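Local atomic coordinates of serine acetyltransferase (Entamoeba histolytica, PDB entry 3Q1X), a protein that probably transfers an acetyl group to the hydroxyl of L-serine, an acetylation that belongs to cysteine biosynthesis. Residues F35-K40 against V69-D74; T77-E82 against C151-E156. All coordinates share one frame; numbering follows the deposited sequence.

In the fold
Both contacts belong to the helical N-terminal part of the subunit, ahead of the left-handed beta-helix built from hexapeptide repeats. Their centres lie about 11 Å apart, on the same side of the chain's centre, and both segments of contact 1 precede those of contact 2 along the chain. Helix 59-79 serves both, meeting the start of helix 36-45 in contact 1 and reaching helix 150-162 from its C-terminal end in contact 2. Glu37 OE2 of contact 1 packs 3.7 Å from Met154 CG of contact 2. Contact 1 stays within one chain, whereas contact 2 is joined by a second subunit, so one helix links the internal bundle to the subunit interface.

Contact 1 (F35-K40 against V69-D74); sequences FTELQK and VDYIKD
Thr36, in the first turn of helix 36-45, lays its methyl over one face of the Tyr71 ring on helix 59-79. Thr36 CG2 sits 4.0 Å from the centroid of the Tyr71 ring, 12° off its normal, a centred CH-pi contact. With CG2 anti to the backbone N, the methyl lies over the middle of the ring, and CB and OG1 of Thr36 lie above its CE1-CZ side, OG1 3.9 Å from Tyr71 CE1. Next comes Glu37, whose CB does not face the other helix; a bend at chi2 (91°) swings the carboxylate round until OE2 stands 3.7 Å from Tyr71 CE2, at the ring edge and near its plane. The carboxylate is turned 74° against the ring. That same OE2 is hydrogen-bonded to Tyr150 OH, at the start of helix 150-162, which gives the acid of this buried residue a polar partner. This is helix-to-helix packing within the helical N-terminal part, the helices approaching to 8.2 Å between Glu37 CA and Ile72 CA; Ile72 also packs on Val89 and Ile92 of helix 82-113 and on Tyr150. The chemistry is thus a tyrosine ring with a methyl on its face and a carboxylate oxygen at its rim, where the ring's C-H edge would probably suit the negative charge.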
loop_
_atom_site.group_PDB
_atom_site.type_symbol
_atom_site.label_atom_id
_atom_site.label_comp_id
_atom_site.label_asym_id
_atom_site.label_seq_id
_atom_site.Cartn_x
_atom_site.Cartn_y
_atom_site.Cartn_z
ATOM N N PHE A 35 -8.619 -6.909 -8.503
ATOM C CA PHE A 35 -8.953 -6.061 -9.652
ATOM C C PHE A 35 -8.924 -6.798 -10.995
ATOM O O PHE A 35 -8.152 -7.747 -11.195
ATOM C CB PHE A 35 -8.117 -4.775 -9.680
ATOM C CG PHE A 35 -6.640 -4.990 -9.899
ATOM C CD1 PHE A 35 -6.099 -4.912 -11.175
ATOM C CD2 PHE A 35 -5.783 -5.185 -8.820
ATOM C CE1 PHE A 35 -4.728 -5.072 -11.381
ATOM C CE2 PHE A 35 -4.408 -5.355 -9.012
ATOM C CZ PHE A 35 -3.881 -5.295 -10.296
ATOM N N THR A 36 -9.769 -6.336 -11.913
ATOM C CA THR A 36 -10.160 -7.121 -13.085
ATOM C C THR A 36 -8.986 -7.661 -13.896
ATOM O O THR A 36 -8.936 -8.861 -14.171
ATOM C CB THR A 36 -11.138 -6.350 -14.001
ATOM O OG1 THR A 36 -12.220 -5.840 -13.218
ATOM C CG2 THR A 36 -11.699 -7.266 -15.083
ATOM N N GLU A 37 -8.041 -6.784 -14.245
ATOM C CA GLU A 37 -6.924 -7.148 -15.118
ATOM C C GLU A 37 -6.088 -8.283 -14.526
ATOM O O GLU A 37 -5.763 -9.231 -15.228
ATOM C CB GLU A 37 -6.049 -5.936 -15.458
ATOM C CG GLU A 37 -6.778 -4.797 -16.201
ATOM C CD GLU A 37 -7.383 -3.746 -15.277
ATOM O OE1 GLU A 37 -7.736 -4.065 -14.116
ATOM O OE2 GLU A 37 -7.508 -2.579 -15.716
ATOM N N LEU A 38 -5.774 -8.187 -13.232
ATOM C CA LEU A 38 -5.056 -9.248 -12.526
ATOM C C LEU A 38 -5.885 -10.526 -12.396
ATOM O O LEU A 38 -5.373 -11.604 -12.662
ATOM C CB LEU A 38 -4.579 -8.782 -11.144
ATOM C CG LEU A 38 -3.674 -9.727 -10.337
ATOM C CD1 LEU A 38 -2.370 -10.063 -11.084
ATOM C CD2 LEU A 38 -3.371 -9.122 -8.968
ATOM N N GLN A 39 -7.154 -10.390 -12.012
ATOM C CA GLN A 39 -8.071 -11.531 -11.876
ATOM C C GLN A 39 -8.081 -12.373 -13.153
ATOM O O GLN A 39 -7.904 -13.594 -13.110
ATOM C CB GLN A 39 -9.482 -11.026 -11.536
ATOM C CG GLN A 39 -10.524 -12.115 -11.295
ATOM C CD GLN A 39 -10.457 -12.719 -9.906
ATOM O OE1 GLN A 39 -9.597 -12.370 -9.100
ATOM N NE2 GLN A 39 -11.372 -13.632 -9.619
ATOM N N LYS A 40 -8.252 -11.695 -14.285
ATOM C CA LYS A 40 -8.327 -12.343 -15.591
ATOM C C LYS A 40 -6.992 -12.931 -16.036
ATOM O O LYS A 40 -6.941 -14.079 -16.461
ATOM C CB LYS A 40 -8.909 -11.393 -16.646
ATOM C CG LYS A 40 -10.413 -11.121 -16.488
ATOM C CD LYS A 40 -11.152 -12.389 -16.075
ATOM C CE LYS A 40 -12.652 -12.188 -15.971
ATOM N NZ LYS A 40 -13.233 -13.246 -15.097
ATOM N N VAL A 69 -10.204 -9.187 -22.985
ATOM C CA VAL A 69 -10.145 -8.410 -24.219
ATOM C C VAL A 69 -11.282 -7.387 -24.281
ATOM O O VAL A 69 -11.061 -6.218 -24.595
ATOM C CB VAL A 69 -10.144 -9.342 -25.474
ATOM C CG1 VAL A 69 -10.700 -8.628 -26.705
ATOM C CG2 VAL A 69 -8.741 -9.859 -25.735
ATOM N N ASP A 70 -12.496 -7.823 -23.965
ATOM C CA ASP A 70 -13.642 -6.916 -24.010
ATOM C C ASP A 70 -13.484 -5.766 -23.013
ATOM O O ASP A 70 -13.809 -4.620 -23.332
ATOM C CB ASP A 70 -14.954 -7.671 -23.795
ATOM C CG ASP A 70 -15.364 -8.505 -25.010
ATOM O OD1 ASP A 70 -14.932 -8.207 -26.147
ATOM O OD2 ASP A 70 -16.143 -9.464 -24.827
ATOM N N TYR A 71 -12.947 -6.073 -21.830
ATOM C CA TYR A 71 -12.756 -5.077 -20.772
ATOM C C TYR A 71 -11.696 -4.038 -21.150
ATOM O O TYR A 71 -11.938 -2.828 -21.021
ATOM C CB TYR A 71 -12.412 -5.760 -19.442
ATOM C CG TYR A 71 -12.260 -4.813 -18.266
ATOM C CD1 TYR A 71 -13.325 -4.561 -17.401
ATOM C CD2 TYR A 71 -11.045 -4.178 -18.014
ATOM C CE1 TYR A 71 -13.182 -3.689 -16.310
ATOM C CE2 TYR A 71 -10.892 -3.305 -16.935
ATOM C CZ TYR A 71 -11.961 -3.065 -16.090
ATOM O OH TYR A 71 -11.800 -2.201 -15.025
ATOM N N ILE A 72 -10.541 -4.504 -21.638
ATOM C CA ILE A 72 -9.443 -3.610 -22.030
ATOM C C ILE A 72 -9.845 -2.770 -23.242
ATOM O O ILE A 72 -9.577 -1.565 -23.293
ATOM C CB ILE A 72 -8.110 -4.383 -22.326
ATOM C CG1 ILE A 72 -7.562 -5.035 -21.050
ATOM C CG2 ILE A 72 -7.052 -3.455 -22.956
ATOM C CD1 ILE A 72 -6.308 -5.906 -21.256
ATOM N N LYS A 73 -10.481 -3.411 -24.222
ATOM C CA LYS A 73 -10.981 -2.685 -25.387
ATOM C C LYS A 73 -11.903 -1.550 -24.951
ATOM O O LYS A 73 -11.748 -0.413 -25.400
ATOM C CB LYS A 73 -11.704 -3.610 -26.363
ATOM C CG LYS A 73 -11.967 -2.970 -27.730
ATOM C CD LYS A 73 -12.739 -3.922 -28.637
ATOM C CE LYS A 73 -14.183 -4.073 -28.169
ATOM N NZ LYS A 73 -14.587 -5.508 -28.099
ATOM N N ASP A 74 -12.842 -1.854 -24.056
ATOM C CA ASP A 74 -13.791 -0.841 -23.566
ATOM C C ASP A 74 -13.102 0.342 -22.886
ATOM O O ASP A 74 -13.427 1.502 -23.162
ATOM C CB ASP A 74 -14.858 -1.481 -22.667
ATOM C CG ASP A 74 -15.909 -2.254 -23.469
ATOM O OD1 ASP A 74 -15.891 -2.172 -24.714
ATOM O OD2 ASP A 74 -16.754 -2.944 -22.859
#

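Contact 2 (T77-E82 against C151-E156); sequences TAYNDE and CREMME
Tyr79 leaves its helix with CG anti to the carbonyl carbon (chi1 -75°), and Glu153 answers with an extended chain, CG anti to the backbone N (chi1 -174°), which together bring the phenol hydroxyl up to the carboxylate, the two side chains crossing at about a right angle. The setting is the helical N-terminal part of a hexapeptide-repeat acetyltransferase: Tyr79 is the last helical residue of helix 59-79, and Glu153 lies in the first turns of helix 150-162. Tyr79 OH donates a weak hydrogen bond to Glu153 OE1 at 2.9 Å. Glu153 OE1 lies at the edge of the ring, near its plane, and comes 3.2 Å from Tyr79 CE2; the carboxylate plane itself is turned 76° against the ring. Both polar groups are buried, and their stronger partner is Arg125 of the second subunit, which forms a salt bridge with Glu153 OE2 and a hydrogen bond from NE to Tyr79 OH. The guanidinium probably helps stabilise the carboxylate's negative charge. Tyr29 of that subunit meets the Tyr79 ring edge-to-face. Next to Glu153, Arg152 grips Glu156, one turn farther on, side-on: Arg152 NE lies 2.9 Å from Glu156 OE2, meeting its anti lone pair, and NH2 reaches the same oxygen.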
loop_
_atom_site.group_PDB
_atom_site.type_symbol
_atom_site.label_atom_id
_atom_site.label_comp_id
_atom_site.label_asym_id
_atom_site.label_seq_id
_atom_site.Cartn_x
_atom_site.Cartn_y
_atom_site.Cartn_z
ATOM N N THR A 77 -10.963 2.364 -25.444
ATOM C CA THR A 77 -11.886 3.177 -26.247
ATOM C C THR A 77 -12.329 4.448 -25.495
ATOM O O THR A 77 -12.377 5.546 -26.073
ATOM C CB THR A 77 -13.122 2.357 -26.668
ATOM O OG1 THR A 77 -12.709 1.261 -27.508
ATOM C CG2 THR A 77 -14.122 3.228 -27.423
ATOM N N ALA A 78 -12.644 4.295 -24.212
ATOM C CA ALA A 78 -13.084 5.427 -23.381
ATOM C C ALA A 78 -12.079 6.581 -23.373
ATOM O O ALA A 78 -12.464 7.743 -23.483
ATOM C CB ALA A 78 -13.403 4.970 -21.962
ATOM N N TYR A 79 -10.798 6.243 -23.274
ATOM C CA TYR A 79 -9.723 7.229 -23.213
ATOM C C TYR A 79 -9.214 7.672 -24.582
ATOM O O TYR A 79 -8.586 8.725 -24.711
ATOM C CB TYR A 79 -8.549 6.661 -22.423
ATOM C CG TYR A 79 -8.754 6.619 -20.927
ATOM C CD1 TYR A 79 -8.543 7.754 -20.142
ATOM C CD2 TYR A 79 -9.143 5.439 -20.298
ATOM C CE1 TYR A 79 -8.712 7.698 -18.766
ATOM C CE2 TYR A 79 -9.322 5.378 -18.940
ATOM C CZ TYR A 79 -9.101 6.507 -18.177
ATOM O OH TYR A 79 -9.275 6.454 -16.817
ATOM N N ASN A 80 -9.483 6.865 -25.601
ATOM C CA ASN A 80 -8.952 7.102 -26.932
ATOM C C ASN A 80 -10.069 7.021 -27.969
ATOM O O ASN A 80 -10.971 7.870 -27.977
ATOM C CB ASN A 80 -7.821 6.110 -27.223
ATOM C CG ASN A 80 -6.703 6.174 -26.188
ATOM O OD1 ASN A 80 -5.747 6.948 -26.331
ATOM N ND2 ASN A 80 -6.811 5.354 -25.142
ATOM N N ASP A 81 -10.012 6.011 -28.837
ATOM C CA ASP A 81 -11.106 5.749 -29.774
ATOM C C ASP A 81 -11.209 4.260 -30.116
ATOM O O ASP A 81 -10.308 3.473 -29.798
ATOM C CB ASP A 81 -10.941 6.596 -31.041
ATOM C CG ASP A 81 -9.667 6.273 -31.786
ATOM O OD1 ASP A 81 -8.691 7.044 -31.667
ATOM O OD2 ASP A 81 -9.630 5.236 -32.467
ATOM N N GLU A 82 -12.311 3.898 -30.772
ATOM C CA GLU A 82 -12.633 2.513 -31.119
ATOM C C GLU A 82 -11.544 1.826 -31.955
ATOM O O GLU A 82 -11.149 0.688 -31.657
ATOM C CB GLU A 82 -13.982 2.461 -31.853
ATOM C CG GLU A 82 -15.217 2.869 -31.025
ATOM C CD GLU A 82 -15.412 4.393 -30.852
ATOM O OE1 GLU A 82 -14.644 5.216 -31.419
ATOM O OE2 GLU A 82 -16.360 4.768 -30.130
ATOM N N CYS A 151 -3.290 2.429 -19.786
ATOM C CA CYS A 151 -2.133 1.639 -19.309
ATOM C C CYS A 151 -1.585 2.181 -17.984
ATOM O O CYS A 151 -1.144 1.409 -17.135
ATOM C CB CYS A 151 -1.022 1.516 -20.373
ATOM S SG CYS A 151 -0.203 3.079 -20.870
ATOM N N ARG A 152 -1.648 3.500 -17.795
ATOM C CA ARG A 152 -1.305 4.076 -16.499
ATOM C C ARG A 152 -2.338 3.738 -15.418
ATOM O O ARG A 152 -1.961 3.420 -14.287
ATOM C CB ARG A 152 -1.090 5.590 -16.588
ATOM C CG ARG A 152 -0.803 6.235 -15.230
ATOM C CD ARG A 152 0.541 5.806 -14.621
ATOM N NE ARG A 152 0.804 6.484 -13.345
ATOM C CZ ARG A 152 1.368 7.687 -13.217
ATOM N NH1 ARG A 152 1.758 8.380 -14.284
ATOM N NH2 ARG A 152 1.542 8.202 -12.010
ATOM N N GLU A 153 -3.630 3.789 -15.766
ATOM C CA GLU A 153 -4.705 3.459 -14.824
ATOM C C GLU A 153 -4.580 2.019 -14.332
ATOM O O GLU A 153 -4.717 1.738 -13.142
ATOM C CB GLU A 153 -6.080 3.659 -15.465
ATOM C CG GLU A 153 -7.247 3.476 -14.501
ATOM C CD GLU A 153 -8.547 4.030 -15.056
ATOM O OE1 GLU A 153 -8.905 3.692 -16.205
ATOM O OE2 GLU A 153 -9.203 4.809 -14.346
ATOM N N MET A 154 -4.311 1.118 -15.271
ATOM C CA MET A 154 -4.088 -0.288 -14.950
ATOM C C MET A 154 -2.960 -0.449 -13.932
ATOM O O MET A 154 -3.104 -1.163 -12.936
ATOM C CB MET A 154 -3.755 -1.061 -16.223
ATOM C CG MET A 154 -3.825 -2.568 -16.070
ATOM S SD MET A 154 -3.199 -3.463 -17.514
ATOM C CE MET A 154 -3.761 -2.400 -18.808
ATOM N N MET A 155 -1.843 0.237 -14.168
ATOM C CA MET A 155 -0.717 0.151 -13.234
ATOM C C MET A 155 -0.975 0.842 -11.887
ATOM O O MET A 155 -0.376 0.471 -10.869
ATOM C CB MET A 155 0.570 0.677 -13.868
ATOM C CG MET A 155 1.074 -0.148 -15.031
ATOM S SD MET A 155 1.065 -1.915 -14.749
ATOM C CE MET A 155 2.343 -2.074 -13.497
ATOM N N GLU A 156 -1.882 1.816 -11.863
ATOM C CA GLU A 156 -2.316 2.397 -10.588
ATOM C C GLU A 156 -3.161 1.423 -9.744
ATOM O O GLU A 156 -3.162 1.496 -8.501
ATOM C CB GLU A 156 -3.043 3.727 -10.799
ATOM C CG GLU A 156 -2.120 4.899 -11.175
ATOM C CD GLU A 156 -0.955 5.106 -10.227
ATOM O OE1 GLU A 156 -1.078 4.829 -9.014
ATOM O OE2 GLU A 156 0.096 5.566 -10.709
#